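Local coordinates for HcgB (Methanococcus maripaludis, PDB 5D5P), which probably acts as a guanylyltransferase in the biosynthesis of the iron-guanylylpyridinol cofactor of [Fe]-hydrogenase, at residues L97-G102 with S111-M116. Residues are numbered along the deposited sequence; the frame is centred on the assembly and turned at random.
Sequences LIITRG and SLLLIM
Ser111 OG lies over one face of the Arg101 guanidinium, 3.2 Å from Arg101 NH2, at one end of a beta hairpin. The angle is poor for a hydrogen bond, so this is a packing contact. The Arg101 chain runs extended from CG to NE, with CG anti to the backbone N (chi1 177°), and stands out from the sheet. Ser111 points toward the partner strand, and its OG meets the guanidinium there. The charge is met by Glu145 of helix 138-151, which forms a salt bridge with Arg101 NE.

The hairpin, strands 97-103 and 111-117, lies in the middle of the mixed sheet of this Maf-clan protein. Segments 97-102 and 111-116 run at 170° to each other. Six backbone hydrogen bonds join these segments, two in each of the pairs Ile98-Met116, Thr100-Leu114 and Gly102-Leu112. The flanking strands 39-43 and 122-128 bond to the outer edges of the hairpin.

Arg101 shares its face of the sheet with Ile99, Leu113 and Ile115. Ile99 CG2 meets Leu113 CD1 at 4.2 Å, the two side chains crossing at a slant. Leu97 CD1 reaches Ile115 CG2 at 3.8 Å. Helices 47-57 and 138-151 cover this side.

Ile98, Thr100, Leu112, Leu114 and Met116 point to the opposite face, where helix 81-92 packs. Thr100 OG1 is anti to the backbone N (chi1 179°) and hydrogen-bonds to Ala82 O of that helix. The methyl is thereby turned to the partner strand: Thr100 CG2 touches Leu114 CB at 3.6 Å and Met116 SD at 3.9 Å.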
# COMPACT_ATOMS: atom_id res chain seq x y z
N LEU A 97 11.95 11.61 8.84
CA LEU A 97 10.64 11.01 8.60
C LEU A 97 10.09 11.63 7.33
O LEU A 97 10.22 12.83 7.13
CB LEU A 97 9.70 11.28 9.80
CG LEU A 97 8.51 10.34 9.96
CD1 LEU A 97 8.96 8.92 10.40
CD2 LEU A 97 7.47 10.94 10.92
N ILE A 98 9.51 10.80 6.47
CA ILE A 98 8.95 11.26 5.20
C ILE A 98 7.48 10.85 5.14
O ILE A 98 7.14 9.70 5.37
CB ILE A 98 9.68 10.66 3.98
CG1 ILE A 98 11.09 11.24 3.86
CG2 ILE A 98 8.92 10.96 2.67
CD1 ILE A 98 12.10 10.64 4.85
N ILE A 99 6.61 11.81 4.85
CA ILE A 99 5.21 11.48 4.61
C ILE A 99 4.92 11.72 3.16
O ILE A 99 5.19 12.81 2.65
CB ILE A 99 4.26 12.31 5.50
CG1 ILE A 99 4.62 12.04 6.96
CG2 ILE A 99 2.80 11.90 5.16
CD1 ILE A 99 3.98 12.96 7.87
N THR A 100 4.45 10.69 2.48
CA THR A 100 4.22 10.79 1.05
C THR A 100 2.84 10.32 0.69
O THR A 100 2.27 9.48 1.36
CB THR A 100 5.27 9.95 0.26
OG1 THR A 100 5.00 10.05 -1.13
CG2 THR A 100 5.21 8.46 0.68
N ARG A 101 2.28 10.88 -0.38
CA ARG A 101 1.00 10.42 -0.83
C ARG A 101 1.00 10.49 -2.34
O ARG A 101 1.61 11.39 -2.89
CB ARG A 101 -0.10 11.30 -0.25
CG ARG A 101 -1.46 10.94 -0.70
CD ARG A 101 -2.45 12.04 -0.46
NE ARG A 101 -3.76 11.47 -0.69
CZ ARG A 101 -4.57 11.79 -1.69
NH1 ARG A 101 -4.20 12.69 -2.60
NH2 ARG A 101 -5.74 11.19 -1.76
N GLY A 102 0.39 9.52 -2.99
CA GLY A 102 0.32 9.53 -4.44
C GLY A 102 -0.43 8.29 -4.87
O GLY A 102 -1.03 7.59 -4.06
N SER A 111 -5.35 6.15 -4.15
CA SER A 111 -4.22 6.76 -3.46
C SER A 111 -3.67 5.93 -2.34
O SER A 111 -4.40 5.19 -1.68
CB SER A 111 -4.61 8.12 -2.87
OG SER A 111 -4.96 9.00 -3.92
N LEU A 112 -2.37 6.10 -2.13
CA LEU A 112 -1.65 5.48 -1.02
C LEU A 112 -0.89 6.56 -0.27
O LEU A 112 -0.21 7.38 -0.91
CB LEU A 112 -0.67 4.40 -1.54
CG LEU A 112 0.29 3.81 -0.52
CD1 LEU A 112 -0.43 2.93 0.51
CD2 LEU A 112 1.39 3.00 -1.25
N LEU A 113 -1.05 6.61 1.05
CA LEU A 113 -0.19 7.43 1.89
C LEU A 113 0.78 6.50 2.64
O LEU A 113 0.38 5.46 3.12
CB LEU A 113 -1.02 8.28 2.89
CG LEU A 113 -0.19 9.12 3.87
CD1 LEU A 113 -0.96 10.40 4.21
CD2 LEU A 113 0.05 8.36 5.16
N LEU A 114 2.05 6.89 2.71
CA LEU A 114 3.07 6.14 3.45
C LEU A 114 3.78 7.06 4.42
O LEU A 114 3.98 8.25 4.15
CB LEU A 114 4.11 5.53 2.51
CG LEU A 114 3.61 4.50 1.48
CD1 LEU A 114 4.75 4.17 0.49
CD2 LEU A 114 3.13 3.24 2.17
N ILE A 115 4.12 6.52 5.57
CA ILE A 115 5.10 7.14 6.45
C ILE A 115 6.35 6.28 6.39
O ILE A 115 6.30 5.07 6.65
CB ILE A 115 4.58 7.26 7.89
CG1 ILE A 115 3.24 7.98 7.89
CG2 ILE A 115 5.63 7.96 8.76
CD1 ILE A 115 2.68 8.21 9.32
N MET A 116 7.44 6.91 5.94
CA MET A 116 8.72 6.26 5.72
C MET A 116 9.81 6.84 6.62
O MET A 116 9.74 8.01 7.03
CB MET A 116 9.10 6.39 4.25
CG MET A 116 8.11 5.64 3.33
SD MET A 116 8.23 6.21 1.61
CE MET A 116 9.92 5.89 1.18